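Local coordinates for SusD superfamily protein (Bacteroides vulgatus, PDB 3MYV) that probably binds polysaccharide at the outer membrane of the bacterium, helping to capture glycans for uptake, at residues N188-R193 and G224-Y229; Q215-A220 and S335-I340. One frame throughout, in Å; residues are numbered along the deposited sequence. Where two conformers were deposited one is given.

How the contacts relate
Contacts 1 and 2 illustrate how a helical repeat fold combines apolar packing with polar fastening. Both are buried, with centres about 8 Å apart on the same side of the chain's centre. Contact 1 joins the start of helix 189-202 to the loop that leaves helix 206-223; contact 2 packs helix 206-223 itself on helix 334-348. The chemistry follows the place: at the helix start and loop, an amide-phenol bond and perhaps a part-time water bridge accompany the ring packing, whereas between the two helices nothing but apolar and CH-pi contacts is found. Tyr190 packing on Leu216, Leu228 on Tyr338, and the salt bridge from Arg193 to Asp219 tie the two contacts together.

Contact 1: residues N188-R193 and G224-Y229; sequences NKYAAR and GSYALY. With EDO (1,2-ethanediol), chain H.
One side-chain amide serves two masters here: Asn188 caps its own helix with its oxygen and binds Tyr226 of the loop after helix 206-223 with its nitrogen. Its ND2 donates to Tyr226 OH at 3.0 Å, in a somewhat bent bond with an N-H...O angle of 147°, and the phenol oxygen is tilted out of the amide plane. The planes of the amide and the tyrosine ring are steeply inclined to one another. On the other branch, OD1 accepts from Ala191 N at 3.1 Å in a nearly straight bond. Chi1 of 66° sets CG between the backbone N and the carbonyl carbon, folding the amide back over the first helical turn, where the N-cap bond holds its rotation. Weak bonds from ND2 to the carbonyls of Glu180 and Glu181 add to the grip.

This capped turn opens helix 189-202, which is followed in the chain by helix 206-223 in the TPR-like helical part of the SusD fold, and Tyr226 returns from beyond the second helix to meet it. Tyr226 CE2 lies over one face of Tyr190, displaced toward the rim, and comes within 3.5 Å of Tyr190 CG. The rings meet obliquely, centroids 5.0 Å apart and planes at 59°. Phe249 meets Tyr226 edge-to-face, and Lys182 makes a cation-pi contact with it.

At the far end of the Tyr190 ring, in one of two conformers of Ser225, a water lies between Ser225 OG and Tyr190 OH, so the bridge is probably part-time. Farther along the loop, Tyr229 OH hydrogen-bonds 1,2-ethanediol O1 at 2.6 Å; O1 lies at the ring edge, in the ring plane, and the diol, probably from the crystallisation liquor, also bonds to the carbonyl of Ala237.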
loop_
_atom_site.group_PDB
_atom_site.type_symbol
_atom_site.label_atom_id
_atom_site.label_comp_id
_atom_site.label_asym_id
_atom_site.label_seq_id
_atom_site.Cartn_x
_atom_site.Cartn_y
_atom_site.Cartn_z
ATOM N N ASN A 188 -8.252 9.052 9.321
ATOM C CA ASN A 188 -8.254 10.023 10.411
ATOM C C ASN A 188 -6.801 10.352 10.776
ATOM O O ASN A 188 -5.879 9.928 10.087
ATOM C CB ASN A 188 -9.019 9.498 11.632
ATOM C CG ASN A 188 -8.340 8.291 12.290
ATOM O OD1 ASN A 188 -7.397 7.741 11.755
ATOM N ND2 ASN A 188 -8.826 7.899 13.466
ATOM N N LYS A 189 -6.600 11.096 11.854
ATOM C CA LYS A 189 -5.244 11.542 12.234
ATOM C C LYS A 189 -4.305 10.362 12.453
ATOM O O LYS A 189 -3.143 10.402 12.049
ATOM C CB LYS A 189 -5.311 12.423 13.484
ATOM C CG LYS A 189 -4.004 13.128 13.833
ATOM C CD LYS A 189 -4.232 14.050 15.042
ATOM C CE LYS A 189 -2.933 14.624 15.524
ATOM N NZ LYS A 189 -3.154 15.766 16.395
ATOM N N TYR A 190 -4.803 9.289 13.062
ATOM C CA TYR A 190 -3.971 8.112 13.235
ATOM C C TYR A 190 -3.483 7.508 11.928
ATOM O O TYR A 190 -2.301 7.168 11.809
ATOM C CB TYR A 190 -4.676 7.059 14.065
ATOM C CG TYR A 190 -4.743 7.346 15.532
ATOM C CD1 TYR A 190 -3.762 6.866 16.405
ATOM C CD2 TYR A 190 -5.836 8.000 16.068
ATOM C CE1 TYR A 190 -3.850 7.105 17.773
ATOM C CE2 TYR A 190 -5.947 8.225 17.422
ATOM C CZ TYR A 190 -4.956 7.784 18.264
ATOM O OH TYR A 190 -5.094 8.021 19.602
ATOM N N ALA A 191 -4.387 7.357 10.959
ATOM C CA ALA A 191 -4.067 6.867 9.631
ATOM C C ALA A 191 -3.018 7.727 8.981
ATOM O O ALA A 191 -2.023 7.232 8.396
ATOM C CB ALA A 191 -5.362 6.844 8.737
ATOM N N ALA A 192 -3.252 9.031 9.020
ATOM C CA ALA A 192 -2.312 9.975 8.408
ATOM C C ALA A 192 -0.906 9.902 9.007
ATOM O O ALA A 192 0.083 10.010 8.271
ATOM C CB ALA A 192 -2.853 11.441 8.506
ATOM N N ARG A 193 -0.812 9.748 10.332
ATOM C CA ARG A 193 0.491 9.564 10.983
ATOM C C ARG A 193 1.112 8.211 10.606
ATOM O O ARG A 193 2.312 8.129 10.391
ATOM C CB ARG A 193 0.372 9.681 12.519
ATOM C CG ARG A 193 -0.113 11.072 12.993
ATOM C CD ARG A 193 -0.507 11.032 14.460
ATOM N NE ARG A 193 0.652 10.867 15.327
ATOM C CZ ARG A 193 0.605 10.418 16.573
ATOM N NH1 ARG A 193 -0.546 9.985 17.113
ATOM N NH2 ARG A 193 1.717 10.378 17.279
ATOM N N GLY A 224 -6.295 3.405 23.888
ATOM C CA GLY A 224 -7.023 2.161 23.640
ATOM C C GLY A 224 -7.739 2.122 22.301
ATOM O O GLY A 224 -8.525 1.211 22.040
ATOM N N SER A 225 -7.434 3.076 21.429
ATOM C CA SER A 225 -8.205 3.247 20.203
ATOM C C SER A 225 -7.848 2.260 19.107
ATOM O O SER A 225 -8.676 1.995 18.230
ATOM C CB SER A 225 -8.096 4.683 19.718
ATOM O OG SER A 225 -8.771 5.515 20.640
ATOM N N TYR A 226 -6.628 1.715 19.172
ATOM C CA TYR A 226 -6.182 0.655 18.278
ATOM C C TYR A 226 -5.362 -0.344 19.081
ATOM O O TYR A 226 -4.753 0.019 20.098
ATOM C CB TYR A 226 -5.376 1.207 17.116
ATOM C CG TYR A 226 -6.128 2.211 16.312
ATOM C CD1 TYR A 226 -6.954 1.818 15.248
ATOM C CD2 TYR A 226 -6.039 3.579 16.613
ATOM C CE1 TYR A 226 -7.643 2.768 14.498
ATOM C CE2 TYR A 226 -6.735 4.522 15.880
ATOM C CZ TYR A 226 -7.540 4.114 14.827
ATOM O OH TYR A 226 -8.215 5.044 14.078
ATOM N N ALA A 227 -5.398 -1.607 18.661
ATOM C CA ALA A 227 -4.681 -2.680 19.337
ATOM C C ALA A 227 -4.424 -3.827 18.370
ATOM O O ALA A 227 -5.224 -4.076 17.439
ATOM C CB ALA A 227 -5.505 -3.185 20.544
ATOM N N LEU A 228 -3.334 -4.546 18.628
ATOM C CA LEU A 228 -2.953 -5.697 17.828
ATOM C C LEU A 228 -3.923 -6.851 18.050
ATOM O O LEU A 228 -4.327 -7.116 19.170
ATOM C CB LEU A 228 -1.551 -6.165 18.183
ATOM C CG LEU A 228 -0.407 -5.256 17.806
ATOM C CD1 LEU A 228 0.895 -5.834 18.355
ATOM C CD2 LEU A 228 -0.361 -5.054 16.283
ATOM N N TYR A 229 -4.280 -7.550 16.982
ATOM C CA TYR A 229 -5.050 -8.812 17.108
ATOM C C TYR A 229 -4.235 -9.863 17.832
ATOM O O TYR A 229 -3.125 -10.162 17.418
ATOM C CB TYR A 229 -5.453 -9.387 15.735
ATOM C CG TYR A 229 -6.118 -8.362 14.867
ATOM C CD1 TYR A 229 -7.258 -7.706 15.313
ATOM C CD2 TYR A 229 -5.604 -8.009 13.628
ATOM C CE1 TYR A 229 -7.843 -6.726 14.567
ATOM C CE2 TYR A 229 -6.215 -7.026 12.852
ATOM C CZ TYR A 229 -7.344 -6.391 13.340
ATOM O OH TYR A 229 -7.956 -5.368 12.643
HETATM C C1 EDO H . -6.824 -6.069 9.375
HETATM O O1 EDO H . -7.433 -4.986 10.085
HETATM C C2 EDO H . -7.689 -7.328 9.469
HETATM O O2 EDO H . -8.921 -7.098 8.797
HETATM O O HOH W 1 -8.232 8.197 20.099
#

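Contact 2: residues Q215-A220 and S335-I340; sequences QLIKDA and SEVYLI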
loop_
_atom_site.group_PDB
_atom_site.type_symbol
_atom_site.label_atom_id
_atom_site.label_comp_id
_atom_site.label_asym_id
_atom_site.label_seq_id
_atom_site.Cartn_x
_atom_site.Cartn_y
_atom_site.Cartn_z
ATOM N N GLN A 215 5.780 6.813 18.724
ATOM C CA GLN A 215 4.810 7.629 19.448
ATOM C C GLN A 215 3.398 7.219 19.083
ATOM O O GLN A 215 2.496 7.272 19.927
ATOM C CB GLN A 215 4.997 9.127 19.165
ATOM C CG GLN A 215 4.160 10.014 20.103
ATOM C CD GLN A 215 4.526 9.813 21.565
ATOM O OE1 GLN A 215 5.682 9.995 21.954
ATOM N NE2 GLN A 215 3.553 9.430 22.377
ATOM N N LEU A 216 3.203 6.828 17.820
ATOM C CA LEU A 216 1.895 6.396 17.330
ATOM C C LEU A 216 1.468 5.118 18.046
ATOM O O LEU A 216 0.292 4.964 18.429
ATOM C CB LEU A 216 1.961 6.187 15.789
ATOM C CG LEU A 216 0.689 5.763 15.051
ATOM C CD1 LEU A 216 -0.424 6.742 15.314
ATOM C CD2 LEU A 216 0.942 5.641 13.515
ATOM N N ILE A 217 2.403 4.188 18.225
ATOM C CA ILE A 217 2.119 2.953 18.966
ATOM C C ILE A 217 1.772 3.276 20.414
ATOM O O ILE A 217 0.804 2.731 20.972
ATOM C CB ILE A 217 3.303 1.974 18.915
ATOM C CG1 ILE A 217 3.494 1.423 17.489
ATOM C CG2 ILE A 217 3.112 0.824 19.856
ATOM C CD1 ILE A 217 4.875 0.833 17.278
ATOM N N LYS A 218 2.545 4.189 21.013
ATOM C CA LYS A 218 2.287 4.588 22.387
ATOM C C LYS A 218 0.909 5.235 22.524
ATOM O O LYS A 218 0.164 4.913 23.471
ATOM C CB LYS A 218 3.373 5.513 22.899
ATOM C CG LYS A 218 4.698 4.813 23.151
ATOM C CD LYS A 218 5.795 5.801 23.385
ATOM C CE LYS A 218 7.037 5.150 23.941
ATOM N NZ LYS A 218 8.174 6.134 23.785
ATOM N N ASP A 219 0.564 6.104 21.566
ATOM C CA ASP A 219 -0.734 6.780 21.575
ATOM C C ASP A 219 -1.894 5.793 21.376
ATOM O O ASP A 219 -2.930 5.918 22.033
ATOM C CB ASP A 219 -0.810 7.888 20.517
ATOM C CG ASP A 219 0.170 9.024 20.768
ATOM O OD1 ASP A 219 0.725 9.135 21.903
ATOM O OD2 ASP A 219 0.416 9.793 19.809
ATOM N N ALA A 220 -1.749 4.832 20.467
ATOM C CA ALA A 220 -2.757 3.750 20.333
ATOM C C ALA A 220 -3.000 3.015 21.661
ATOM O O ALA A 220 -4.149 2.704 22.028
ATOM C CB ALA A 220 -2.338 2.754 19.260
ATOM N N SER A 335 -0.056 -3.280 12.754
ATOM C CA SER A 335 1.120 -4.148 12.604
ATOM C C SER A 335 2.198 -3.517 11.707
ATOM O O SER A 335 3.387 -3.641 11.984
ATOM C CB SER A 335 0.732 -5.531 12.083
ATOM O OG SER A 335 -0.061 -6.276 13.015
ATOM N N GLU A 336 1.802 -2.814 10.647
ATOM C CA GLU A 336 2.812 -2.147 9.814
ATOM C C GLU A 336 3.656 -1.172 10.619
ATOM O O GLU A 336 4.873 -1.108 10.422
ATOM C CB GLU A 336 2.203 -1.413 8.614
ATOM C CG GLU A 336 3.270 -0.863 7.677
ATOM C CD GLU A 336 2.753 0.119 6.616
ATOM O OE1 GLU A 336 1.528 0.224 6.460
ATOM O OE2 GLU A 336 3.595 0.730 5.924
ATOM N N VAL A 337 3.020 -0.411 11.500
ATOM C CA VAL A 337 3.716 0.591 12.287
ATOM C C VAL A 337 4.772 -0.061 13.198
ATOM O O VAL A 337 5.898 0.440 13.317
ATOM C CB VAL A 337 2.747 1.449 13.102
ATOM C CG1 VAL A 337 3.527 2.518 13.903
ATOM C CG2 VAL A 337 1.689 2.097 12.199
ATOM N N TYR A 338 4.419 -1.183 13.807
ATOM C CA TYR A 338 5.386 -1.972 14.575
ATOM C C TYR A 338 6.585 -2.351 13.694
ATOM O O TYR A 338 7.736 -2.214 14.102
ATOM C CB TYR A 338 4.728 -3.224 15.165
ATOM C CG TYR A 338 3.956 -2.981 16.459
ATOM C CD1 TYR A 338 2.710 -2.348 16.462
ATOM C CD2 TYR A 338 4.461 -3.408 17.678
ATOM C CE1 TYR A 338 2.005 -2.141 17.661
ATOM C CE2 TYR A 338 3.777 -3.193 18.872
ATOM C CZ TYR A 338 2.557 -2.557 18.858
ATOM O OH TYR A 338 1.868 -2.361 20.034
ATOM N N LEU A 339 6.311 -2.824 12.482
ATOM C CA LEU A 339 7.398 -3.196 11.562
ATOM C C LEU A 339 8.192 -1.987 11.070
ATOM O O LEU A 339 9.395 -2.119 10.872
ATOM C CB LEU A 339 6.882 -4.040 10.400
ATOM C CG LEU A 339 6.357 -5.403 10.835
ATOM C CD1 LEU A 339 5.576 -6.070 9.722
ATOM C CD2 LEU A 339 7.476 -6.319 11.342
ATOM N N ILE A 340 7.551 -0.818 10.894
ATOM C CA ILE A 340 8.300 0.416 10.562
ATOM C C ILE A 340 9.271 0.784 11.715
ATOM O O ILE A 340 10.453 1.074 11.496
ATOM C CB ILE A 340 7.342 1.606 10.255
ATOM C CG1 ILE A 340 6.537 1.327 8.959
ATOM C CG2 ILE A 340 8.153 2.944 10.223
ATOM C CD1 ILE A 340 5.345 2.266 8.704
#
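Leu216 is the first residue of 215-220 to reach across, setting its CD2 3.9 Å from Val337 CG2, the two side chains crossing at about a right angle. One residue on, Ile217 uses all its branches. Its CG1 slides past Val337 in the opposite direction and comes within 3.7 Å of Val337 CG1, while CD1 sits over the centre of the Tyr338 ring, 4.0 Å from the centroid and only 12° off the ring normal, a clear CH-pi contact. The remaining branch, CG2, lies anti to the backbone N and approaches the phenol end, 3.6 Å from Tyr338 CZ. Tyr338 starts off to the flank of its helix, but chi1 of -82° brings one ring face against Ile217; Tyr359 of helix 350-367 meets it with its plane nearly perpendicular. Two turns from helices 206-223 and 334-348 are thereby joined; the axes of the two short segments approach to 10.0 Å and run roughly antiparallel, at 141°. Farther along, Asp219 OD1 accepts from Gln215 NE2 on its own helix. With no hydrogen bond between the segments, the fit rests on the shapes of branched aliphatic groups and one aromatic face, so their association probably depends on the exclusion of water.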